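Long-range contacts in 16S rRNA (adenine(1408)-N(1))-methyltransferase (Escherichia coli, PDB 3P2E), which methylates N1 of adenine 1408 in the 16S rRNA of assembled 30S subunits, using S-adenosyl-L-methionine, and so confers resistance to many aminoglycosides: residues Phe24-Asp30 with Asn48-Ile54; Ala43-Thr49 with Leu77-Val81; Asp181-Asn187 with Arg207-Ser213. All coordinates share one frame; numbering follows the deposited sequence.

Contact 1. Residues Phe24-Asp30 with Asn48-Ile54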
loop_
_atom_site.group_PDB
_atom_site.type_symbol
_atom_site.label_atom_id
_atom_site.label_comp_id
_atom_site.label_asym_id
_atom_site.label_seq_id
_atom_site.Cartn_x
_atom_site.Cartn_y
_atom_site.Cartn_z
ATOM N N PHE A 24 -14.153 -0.081 -12.892
ATOM C CA PHE A 24 -13.275 -1.137 -12.395
ATOM C C PHE A 24 -14.019 -2.074 -11.453
ATOM O O PHE A 24 -14.932 -1.658 -10.742
ATOM C CB PHE A 24 -12.082 -0.506 -11.674
ATOM C CG PHE A 24 -11.290 0.425 -12.540
ATOM C CD1 PHE A 24 -10.352 -0.071 -13.439
ATOM C CD2 PHE A 24 -11.526 1.795 -12.500
ATOM C CE1 PHE A 24 -9.659 0.782 -14.292
ATOM C CE2 PHE A 24 -10.839 2.660 -13.347
ATOM C CZ PHE A 24 -9.905 2.154 -14.245
ATOM N N ASP A 25 -13.631 -3.344 -11.450
ATOM C CA ASP A 25 -14.283 -4.312 -10.581
ATOM C C ASP A 25 -13.657 -4.431 -9.200
ATOM O O ASP A 25 -14.300 -4.925 -8.277
ATOM C CB ASP A 25 -14.308 -5.692 -11.232
ATOM C CG ASP A 25 -15.370 -5.810 -12.302
ATOM O OD1 ASP A 25 -16.381 -5.084 -12.209
ATOM O OD2 ASP A 25 -15.203 -6.639 -13.218
ATOM N N ARG A 26 -12.410 -3.986 -9.057
ATOM C CA ARG A 26 -11.719 -4.067 -7.771
ATOM C C ARG A 26 -10.983 -2.771 -7.460
ATOM O O ARG A 26 -10.687 -1.978 -8.353
ATOM C CB ARG A 26 -10.691 -5.206 -7.771
ATOM C CG ARG A 26 -11.250 -6.577 -8.100
ATOM C CD ARG A 26 -10.167 -7.649 -8.120
ATOM N NE ARG A 26 -9.779 -8.101 -6.783
ATOM C CZ ARG A 26 -8.943 -7.458 -5.971
ATOM N NH1 ARG A 26 -8.383 -6.316 -6.348
ATOM N NH2 ARG A 26 -8.665 -7.964 -4.776
ATOM N N VAL A 27 -10.701 -2.566 -6.181
ATOM C CA VAL A 27 -9.963 -1.393 -5.727
ATOM C C VAL A 27 -8.847 -1.877 -4.806
ATOM O O VAL A 27 -9.089 -2.643 -3.875
ATOM C CB VAL A 27 -10.869 -0.410 -4.934
ATOM C CG1 VAL A 27 -10.021 0.710 -4.322
ATOM C CG2 VAL A 27 -11.924 0.180 -5.851
ATOM N N HIS A 28 -7.621 -1.439 -5.079
ATOM C CA HIS A 28 -6.481 -1.822 -4.262
ATOM C C HIS A 28 -5.847 -0.568 -3.674
ATOM O O HIS A 28 -5.623 0.403 -4.389
ATOM C CB HIS A 28 -5.429 -2.552 -5.107
ATOM C CG HIS A 28 -4.202 -2.926 -4.336
ATOM N ND1 HIS A 28 -4.141 -4.044 -3.532
ATOM C CD2 HIS A 28 -3.015 -2.290 -4.188
ATOM C CE1 HIS A 28 -2.970 -4.080 -2.920
ATOM N NE2 HIS A 28 -2.270 -3.027 -3.299
ATOM N N ILE A 29 -5.568 -0.592 -2.375
ATOM C CA ILE A 29 -4.926 0.538 -1.714
ATOM C C ILE A 29 -3.527 0.139 -1.254
ATOM O O ILE A 29 -3.346 -0.912 -0.636
ATOM C CB ILE A 29 -5.721 1.020 -0.467
ATOM C CG1 ILE A 29 -7.038 1.673 -0.901
ATOM C CG2 ILE A 29 -4.877 2.022 0.336
ATOM C CD1 ILE A 29 -7.908 2.167 0.259
ATOM N N ASP A 30 -2.543 0.970 -1.579
ATOM C CA ASP A 30 -1.165 0.740 -1.163
ATOM C C ASP A 30 -0.826 1.919 -0.255
ATOM O O ASP A 30 -0.685 3.056 -0.722
ATOM C CB ASP A 30 -0.230 0.695 -2.376
ATOM C CG ASP A 30 1.203 0.365 -1.998
ATOM O OD1 ASP A 30 1.399 -0.526 -1.144
ATOM O OD2 ASP A 30 2.135 0.986 -2.562
ATOM N N ASN A 48 -8.335 -3.873 -14.643
ATOM C CA ASN A 48 -9.678 -4.056 -14.097
ATOM C C ASN A 48 -9.651 -3.772 -12.596
ATOM O O ASN A 48 -10.599 -4.078 -11.869
ATOM C CB ASN A 48 -10.186 -5.478 -14.343
ATOM C CG ASN A 48 -11.695 -5.598 -14.169
ATOM O OD1 ASN A 48 -12.233 -6.703 -14.074
ATOM N ND2 ASN A 48 -12.384 -4.461 -14.137
ATOM N N THR A 49 -8.543 -3.200 -12.136
ATOM C CA THR A 49 -8.393 -2.834 -10.732
ATOM C C THR A 49 -7.996 -1.365 -10.665
ATOM O O THR A 49 -7.141 -0.903 -11.435
ATOM C CB THR A 49 -7.305 -3.672 -10.018
ATOM O OG1 THR A 49 -7.724 -5.042 -9.940
ATOM C CG2 THR A 49 -7.065 -3.142 -8.603
ATOM N N PHE A 50 -8.632 -0.625 -9.763
ATOM C CA PHE A 50 -8.300 0.782 -9.592
ATOM C C PHE A 50 -7.310 0.837 -8.439
ATOM O O PHE A 50 -7.606 0.370 -7.338
ATOM C CB PHE A 50 -9.536 1.611 -9.257
ATOM C CG PHE A 50 -9.270 3.086 -9.230
ATOM C CD1 PHE A 50 -8.940 3.761 -10.398
ATOM C CD2 PHE A 50 -9.305 3.794 -8.033
ATOM C CE1 PHE A 50 -8.645 5.126 -10.381
ATOM C CE2 PHE A 50 -9.013 5.157 -8.001
ATOM C CZ PHE A 50 -8.682 5.825 -9.179
ATOM N N TYR A 51 -6.134 1.399 -8.706
ATOM C CA TYR A 51 -5.072 1.493 -7.713
ATOM C C TYR A 51 -4.963 2.848 -7.028
ATOM O O TYR A 51 -4.878 3.890 -7.678
ATOM C CB TYR A 51 -3.738 1.122 -8.367
ATOM C CG TYR A 51 -3.656 -0.352 -8.702
ATOM C CD1 TYR A 51 -3.225 -1.277 -7.752
ATOM C CD2 TYR A 51 -4.084 -0.830 -9.941
ATOM C CE1 TYR A 51 -3.226 -2.644 -8.024
ATOM C CE2 TYR A 51 -4.092 -2.195 -10.221
ATOM C CZ TYR A 51 -3.663 -3.092 -9.259
ATOM O OH TYR A 51 -3.679 -4.440 -9.523
ATOM N N ILE A 52 -4.965 2.809 -5.702
ATOM C CA ILE A 52 -4.876 4.011 -4.890
ATOM C C ILE A 52 -3.619 3.957 -4.042
ATOM O O ILE A 52 -3.504 3.117 -3.150
ATOM C CB ILE A 52 -6.094 4.135 -3.957
ATOM C CG1 ILE A 52 -7.377 4.140 -4.792
ATOM C CG2 ILE A 52 -5.993 5.415 -3.122
ATOM C CD1 ILE A 52 -8.649 4.145 -3.960
ATOM N N GLY A 53 -2.678 4.849 -4.336
ATOM C CA GLY A 53 -1.435 4.900 -3.587
ATOM C C GLY A 53 -1.467 6.090 -2.653
ATOM O O GLY A 53 -1.661 7.222 -3.092
ATOM N N ILE A 54 -1.260 5.829 -1.366
ATOM C CA ILE A 54 -1.296 6.861 -0.334
ATOM C C ILE A 54 0.076 7.126 0.288
ATOM O O ILE A 54 0.791 6.193 0.648
ATOM C CB ILE A 54 -2.234 6.437 0.818
ATOM C CG1 ILE A 54 -3.619 6.080 0.274
ATOM C CG2 ILE A 54 -2.339 7.556 1.846
ATOM C CD1 ILE A 54 -4.545 5.492 1.330
#
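From the pair Arg26-Thr49 onward, strands 26-30 and 49-54 run parallel as neighbours. Five main-chain hydrogen bonds carry the pairing. The first, Phe50 N to Arg26 O, is 2.8 Å long and nearly straight. The others join His28 N to Phe50 O, Ile52 N to His28 O, Asp30 N to Ile52 O and Ile54 N to Asp30 O. Before the strands, Asn48 O takes a bond from Asp25 N and a weak one from Arg26 N.

Apolar side chains fill one face of the sheet. Val27 CG1 meets Ile52 CD1 at 3.7 Å, and Ile29 CG2 meets Ile54 CD1 at 3.6 Å. CG1 of Ile29 packs against CB of Ile52. At the entrance to the strands the Phe24 ring meets the Phe50 ring, with CE2 of Phe24 3.7 Å from CD1 of Phe50. The two planes meet obliquely, at 39°.

The other face is more polar. With CG anti to its backbone N (chi1 178°), His28 brings its ring slantwise against Tyr51; CB of His28 is 3.7 Å from CE1 of Tyr51. CG2 of Thr49 sits over one face of the Tyr51 ring. Ser100 and Ser102 bind the His28 nitrogens, while Ser102 and Thr33 bind the Asp30 carboxylate.

The pair belongs to a beta-alpha-beta unit of the Rossmann-like methyltransferase fold. Its chemistry implies a buried apolar face and a polar face whose buried Asp30, near the bound S-adenosyl-L-homocysteine, is fixed by hydroxyl groups.

Contact 2. Residues Ala43-Thr49 with Leu77-Val81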
loop_
_atom_site.group_PDB
_atom_site.type_symbol
_atom_site.label_atom_id
_atom_site.label_comp_id
_atom_site.label_asym_id
_atom_site.label_seq_id
_atom_site.Cartn_x
_atom_site.Cartn_y
_atom_site.Cartn_z
ATOM N N ALA A 43 -0.614 -1.513 -11.657
ATOM C CA ALA A 43 -1.652 -0.928 -12.495
ATOM C C ALA A 43 -1.483 -1.243 -13.971
ATOM O O ALA A 43 -2.457 -1.525 -14.665
ATOM C CB ALA A 43 -1.686 0.572 -12.291
ATOM N N ILE A 44 -0.250 -1.187 -14.457
ATOM C CA ILE A 44 0.001 -1.469 -15.862
ATOM C C ILE A 44 -0.319 -2.933 -16.189
ATOM O O ILE A 44 -0.662 -3.258 -17.324
ATOM C CB ILE A 44 1.479 -1.129 -16.231
ATOM C CG1 ILE A 44 1.688 -1.183 -17.748
ATOM C CG2 ILE A 44 2.425 -2.080 -15.520
ATOM C CD1 ILE A 44 1.928 -2.574 -18.308
ATOM N N ASN A 45 -0.234 -3.812 -15.196
ATOM C CA ASN A 45 -0.510 -5.227 -15.436
ATOM C C ASN A 45 -1.934 -5.688 -15.136
ATOM O O ASN A 45 -2.255 -6.856 -15.332
ATOM C CB ASN A 45 0.487 -6.097 -14.659
ATOM C CG ASN A 45 1.906 -5.963 -15.183
ATOM O OD1 ASN A 45 2.793 -5.450 -14.495
ATOM N ND2 ASN A 45 2.124 -6.412 -16.411
ATOM N N ASP A 46 -2.795 -4.785 -14.675
ATOM C CA ASP A 46 -4.176 -5.157 -14.359
ATOM C C ASP A 46 -5.100 -3.955 -14.511
ATOM O O ASP A 46 -5.231 -3.137 -13.603
ATOM C CB ASP A 46 -4.235 -5.726 -12.935
ATOM C CG ASP A 46 -5.650 -5.988 -12.457
ATOM O OD1 ASP A 46 -6.569 -6.099 -13.289
ATOM O OD2 ASP A 46 -5.839 -6.093 -11.229
ATOM N N GLN A 47 -5.743 -3.860 -15.670
ATOM C CA GLN A 47 -6.622 -2.741 -15.965
ATOM C C GLN A 47 -8.061 -2.866 -15.471
ATOM O O GLN A 47 -8.909 -2.051 -15.832
ATOM C CB GLN A 47 -6.604 -2.465 -17.471
ATOM C CG GLN A 47 -5.271 -1.902 -17.956
ATOM C CD GLN A 47 -4.992 -0.525 -17.380
ATOM O OE1 GLN A 47 -3.945 -0.285 -16.778
ATOM N NE2 GLN A 47 -5.937 0.385 -17.559
ATOM N N ASN A 48 -8.335 -3.873 -14.643
ATOM C CA ASN A 48 -9.678 -4.056 -14.097
ATOM C C ASN A 48 -9.651 -3.772 -12.596
ATOM O O ASN A 48 -10.599 -4.078 -11.869
ATOM C CB ASN A 48 -10.186 -5.478 -14.343
ATOM C CG ASN A 48 -11.695 -5.598 -14.169
ATOM O OD1 ASN A 48 -12.233 -6.703 -14.074
ATOM N ND2 ASN A 48 -12.384 -4.461 -14.137
ATOM N N THR A 49 -8.543 -3.200 -12.136
ATOM C CA THR A 49 -8.393 -2.834 -10.732
ATOM C C THR A 49 -7.996 -1.365 -10.665
ATOM O O THR A 49 -7.141 -0.903 -11.435
ATOM C CB THR A 49 -7.305 -3.672 -10.018
ATOM O OG1 THR A 49 -7.724 -5.042 -9.940
ATOM C CG2 THR A 49 -7.065 -3.142 -8.603
ATOM N N LEU A 77 -1.827 6.338 -17.450
ATOM C CA LEU A 77 -2.677 5.271 -16.931
ATOM C C LEU A 77 -3.982 5.888 -16.458
ATOM O O LEU A 77 -4.009 7.036 -16.017
ATOM C CB LEU A 77 -2.002 4.550 -15.759
ATOM C CG LEU A 77 -0.737 3.737 -16.047
ATOM C CD1 LEU A 77 -0.215 3.140 -14.745
ATOM C CD2 LEU A 77 -1.040 2.635 -17.056
ATOM N N SER A 78 -5.067 5.128 -16.549
ATOM C CA SER A 78 -6.367 5.630 -16.126
ATOM C C SER A 78 -6.846 4.940 -14.857
ATOM O O SER A 78 -7.925 5.250 -14.354
ATOM C CB SER A 78 -7.403 5.410 -17.234
ATOM O OG SER A 78 -7.014 6.048 -18.437
ATOM N N ASN A 79 -6.042 4.020 -14.332
ATOM C CA ASN A 79 -6.434 3.277 -13.139
ATOM C C ASN A 79 -5.552 3.495 -11.912
ATOM O O ASN A 79 -5.364 2.584 -11.103
ATOM C CB ASN A 79 -6.526 1.779 -13.473
ATOM C CG ASN A 79 -5.187 1.165 -13.859
ATOM O OD1 ASN A 79 -4.328 1.819 -14.459
ATOM N ND2 ASN A 79 -5.015 -0.116 -13.540
ATOM N N VAL A 80 -5.025 4.709 -11.773
ATOM C CA VAL A 80 -4.171 5.049 -10.637
ATOM C C VAL A 80 -4.459 6.454 -10.124
ATOM O O VAL A 80 -4.686 7.375 -10.903
ATOM C CB VAL A 80 -2.662 5.002 -11.017
ATOM C CG1 VAL A 80 -1.801 5.358 -9.804
ATOM C CG2 VAL A 80 -2.301 3.635 -11.540
ATOM N N VAL A 81 -4.475 6.603 -8.804
ATOM C CA VAL A 81 -4.660 7.907 -8.188
ATOM C C VAL A 81 -3.740 7.928 -6.976
ATOM O O VAL A 81 -3.586 6.915 -6.286
ATOM C CB VAL A 81 -6.122 8.164 -7.738
ATOM C CG1 VAL A 81 -6.524 7.198 -6.637
ATOM C CG2 VAL A 81 -6.260 9.608 -7.255
#
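The side-chain amide of Asn79 reaches across to the end of helix 37-44 and the start of strand 49-54 and gives two hydrogen bonds from ND2. One goes to Ala43 O, 3.1 Å away and nearly straight at 170°, with the oxygen close to the amide plane of Asn79. The second goes to Thr49 O, also 3.1 Å from ND2, and enters almost in line with that carbonyl. CG of Asn79 stands between its own backbone N and carbonyl carbon (chi1 65°), which swings the amide toward both oxygens.

Ala43 O also accepts from Asp46 N, and the two donors come from opposite faces of its carbonyl plane. Within the loop, Asp46 OD1 takes a bond from Asn48 N and closes an Asx turn. Its other oxygen, OD2, takes the hydroxyl of Thr49, and Tyr51 OH binds there too. The Gln47 side chain crosses that of Asn79 at about a right angle.

Packing lies further out. CB of Ala43 touches CD1 of Leu77 at 3.8 Å. Val80 CG2 also lies against this methyl, though the modelled 3.2 Å from CB of Ala43 is doubtfully short.

One buried amide thus ties the last turn of helix 37-44 and the start of strand 49-54 to the lead-in of strand 80-83. The chemistry implies that both N-H bonds of ND2 are used, which fixes the rotation of the Asn79 amide and probably helps hold the connection in place.

Contact 3. Residues Asp181-Asn187 with Arg207-Ser213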
loop_
_atom_site.group_PDB
_atom_site.type_symbol
_atom_site.label_atom_id
_atom_site.label_comp_id
_atom_site.label_asym_id
_atom_site.label_seq_id
_atom_site.Cartn_x
_atom_site.Cartn_y
_atom_site.Cartn_z
ATOM N N ASP A 181 -1.396 -16.288 6.719
ATOM C CA ASP A 181 -0.083 -16.819 6.384
ATOM C C ASP A 181 1.056 -15.869 6.731
ATOM O O ASP A 181 0.900 -14.653 6.674
ATOM C CB ASP A 181 -0.011 -17.139 4.890
ATOM C CG ASP A 181 1.274 -17.847 4.507
ATOM O OD1 ASP A 181 1.428 -19.033 4.867
ATOM O OD2 ASP A 181 2.135 -17.217 3.854
ATOM N N VAL A 182 2.196 -16.445 7.102
ATOM C CA VAL A 182 3.400 -15.675 7.411
ATOM C C VAL A 182 4.527 -16.362 6.648
ATOM O O VAL A 182 4.808 -17.539 6.871
ATOM C CB VAL A 182 3.735 -15.676 8.916
ATOM C CG1 VAL A 182 5.058 -14.944 9.156
ATOM C CG2 VAL A 182 2.619 -15.004 9.696
ATOM N N LYS A 183 5.167 -15.632 5.741
ATOM C CA LYS A 183 6.242 -16.206 4.942
ATOM C C LYS A 183 7.493 -15.341 4.948
ATOM O O LYS A 183 7.409 -14.121 4.859
ATOM C CB LYS A 183 5.758 -16.387 3.499
ATOM C CG LYS A 183 6.734 -17.110 2.578
ATOM C CD LYS A 183 6.110 -17.336 1.210
ATOM C CE LYS A 183 7.019 -18.152 0.300
ATOM N NZ LYS A 183 6.388 -18.386 -1.035
ATOM N N GLU A 184 8.654 -15.981 5.058
ATOM C CA GLU A 184 9.916 -15.253 5.034
ATOM C C GLU A 184 10.386 -15.257 3.582
ATOM O O GLU A 184 10.563 -16.319 2.980
ATOM C CB GLU A 184 10.945 -15.941 5.939
ATOM C CG GLU A 184 12.256 -15.175 6.081
ATOM C CD GLU A 184 13.121 -15.699 7.212
ATOM O OE1 GLU A 184 14.248 -15.189 7.382
ATOM O OE2 GLU A 184 12.672 -16.616 7.933
ATOM N N LEU A 185 10.578 -14.067 3.018
ATOM C CA LEU A 185 11.003 -13.930 1.628
ATOM C C LEU A 185 12.461 -13.478 1.526
ATOM O O LEU A 185 13.020 -12.961 2.493
ATOM C CB LEU A 185 10.080 -12.934 0.918
ATOM C CG LEU A 185 8.596 -13.322 0.966
ATOM C CD1 LEU A 185 7.726 -12.119 0.623
ATOM C CD2 LEU A 185 8.339 -14.479 0.014
ATOM N N ASP A 186 13.069 -13.671 0.356
ATOM C CA ASP A 186 14.467 -13.294 0.157
ATOM C C ASP A 186 14.691 -12.118 -0.787
ATOM O O ASP A 186 13.748 -11.564 -1.352
ATOM C CB ASP A 186 15.283 -14.500 -0.342
ATOM C CG ASP A 186 14.705 -15.130 -1.601
ATOM O OD1 ASP A 186 14.057 -14.424 -2.401
ATOM O OD2 ASP A 186 14.917 -16.347 -1.803
ATOM N N ASN A 187 15.953 -11.729 -0.948
ATOM C CA ASN A 187 16.289 -10.616 -1.826
ATOM C C ASN A 187 15.780 -10.842 -3.247
ATOM O O ASN A 187 15.268 -9.920 -3.874
ATOM C CB ASN A 187 17.808 -10.394 -1.873
ATOM C CG ASN A 187 18.364 -9.848 -0.577
ATOM O OD1 ASN A 187 18.934 -8.750 -0.539
ATOM N ND2 ASN A 187 18.214 -10.611 0.495
ATOM N N ARG A 207 19.158 -9.833 3.178
ATOM C CA ARG A 207 18.237 -9.375 4.212
ATOM C C ARG A 207 17.002 -10.260 4.275
ATOM O O ARG A 207 16.587 -10.834 3.269
ATOM C CB ARG A 207 17.793 -7.937 3.916
ATOM C CG ARG A 207 18.919 -6.919 3.826
ATOM C CD ARG A 207 18.371 -5.559 3.407
ATOM N NE ARG A 207 17.266 -5.148 4.263
ATOM C CZ ARG A 207 17.334 -4.181 5.173
ATOM N NH1 ARG A 207 18.461 -3.504 5.351
ATOM N NH2 ARG A 207 16.273 -3.900 5.916
ATOM N N SER A 208 16.410 -10.356 5.459
ATOM C CA SER A 208 15.204 -11.149 5.634
ATOM C C SER A 208 13.995 -10.238 5.479
ATOM O O SER A 208 13.967 -9.138 6.029
ATOM C CB SER A 208 15.177 -11.797 7.021
ATOM O OG SER A 208 16.143 -12.827 7.124
ATOM N N PHE A 209 13.014 -10.695 4.707
ATOM C CA PHE A 209 11.777 -9.954 4.490
ATOM C C PHE A 209 10.667 -10.864 5.001
ATOM O O PHE A 209 10.752 -12.088 4.876
ATOM C CB PHE A 209 11.575 -9.662 2.998
ATOM C CG PHE A 209 12.681 -8.849 2.387
ATOM C CD1 PHE A 209 12.593 -7.461 2.321
ATOM C CD2 PHE A 209 13.819 -9.473 1.883
ATOM C CE1 PHE A 209 13.623 -6.706 1.761
ATOM C CE2 PHE A 209 14.855 -8.728 1.324
ATOM C CZ PHE A 209 14.756 -7.342 1.262
ATOM N N PHE A 210 9.637 -10.272 5.592
ATOM C CA PHE A 210 8.531 -11.050 6.129
ATOM C C PHE A 210 7.201 -10.551 5.609
ATOM O O PHE A 210 6.925 -9.352 5.635
ATOM C CB PHE A 210 8.537 -10.972 7.658
ATOM C CG PHE A 210 9.804 -11.472 8.277
ATOM C CD1 PHE A 210 10.046 -12.839 8.387
ATOM C CD2 PHE A 210 10.780 -10.577 8.701
ATOM C CE1 PHE A 210 11.250 -13.305 8.910
ATOM C CE2 PHE A 210 11.985 -11.035 9.223
ATOM C CZ PHE A 210 12.219 -12.401 9.327
ATOM N N ARG A 211 6.378 -11.471 5.121
ATOM C CA ARG A 211 5.065 -11.086 4.636
ATOM C C ARG A 211 3.999 -11.696 5.516
ATOM O O ARG A 211 3.911 -12.915 5.637
ATOM C CB ARG A 211 4.829 -11.548 3.197
ATOM C CG ARG A 211 3.409 -11.237 2.695
ATOM C CD ARG A 211 3.230 -11.626 1.239
ATOM N NE ARG A 211 3.315 -13.072 1.055
ATOM C CZ ARG A 211 3.670 -13.659 -0.083
ATOM N NH1 ARG A 211 3.981 -12.923 -1.142
ATOM N NH2 ARG A 211 3.706 -14.983 -0.165
ATOM N N VAL A 212 3.213 -10.836 6.149
ATOM C CA VAL A 212 2.102 -11.277 6.976
ATOM C C VAL A 212 0.902 -10.938 6.100
ATOM O O VAL A 212 0.702 -9.785 5.731
ATOM C CB VAL A 212 2.029 -10.491 8.303
ATOM C CG1 VAL A 212 0.751 -10.836 9.047
ATOM C CG2 VAL A 212 3.231 -10.831 9.168
ATOM N N SER A 213 0.117 -11.947 5.740
ATOM C CA SER A 213 -1.031 -11.706 4.879
ATOM C C SER A 213 -2.261 -12.411 5.414
ATOM O O SER A 213 -2.154 -13.300 6.261
ATOM C CB SER A 213 -0.727 -12.183 3.454
ATOM O OG SER A 213 -0.367 -13.553 3.431
HETATM O O HOH W 1 2.263 -14.369 3.592
HETATM O O HOH W 2 2.163 -17.057 1.316
HETATM O O HOH W 3 17.274 -13.159 1.802
#
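Arg211 and Lys183 run abreast. With CG trans to the backbone N in both (chi1 176° and -174°), the two chains leave the sheet together. Lys183 stays extended, while Arg211 bends at chi3, bringing its NH2 to 3.6 Å from CD of Lys183. CD1 of Leu185 lies over one face of the guanidinium. Two waters link this group to Asp181: one accepts from Arg211 NE, 3.0 Å away, the other from NH2, and both reach Asp181 OD2. Ser213 OG joins the first water.

On the other face, extended Glu184 runs alongside the Phe210 ring, with its CD 3.5 Å from CE1 of Phe210. Glu184 OE1 is 3.0 Å from Ser208 OG. Val182 and Val212 meet there too. The Phe209 ring, on the Arg211 face, turns its edge to Leu185 O.

The antiparallel strands are joined by paired backbone bonds at Asp181-Ser213, Lys183-Arg211 and Leu185-Phe209. Beyond Leu185, Asp186 N-caps helix 187-190, bonding to Tyr189 N.

Strand 178-185 is an edge strand. The chemistry implies a hydrated, charged margin, where Asp181 probably offsets the charge of Arg211 through water, beside the like charge of Lys183, whose NZ is 4.4 Å from Arg211 NH2.

All three contacts reach one seven-stranded mixed sheet. Contacts 1 and 2 adjoin, with centres about 7 Å apart, and share Asn48 and Thr49. Their segments alternate along the chain. Together they cover the end of helix 37-44 and strands 26-31, 49-54 and 80-83, three of the five parallel strands, at one edge of the sheet. Contact 3 comes later in the chain, at the opposite edge, where strand 209-215 runs antiparallel to its neighbours. Its centre is about 23 Å from that of contact 1, and their nearest atoms are about 11 Å apart. Strands 98-104 and 133-139 lie between, and S-adenosyl-L-homocysteine is bound nearer to contacts 1 and 3 than to contact 2.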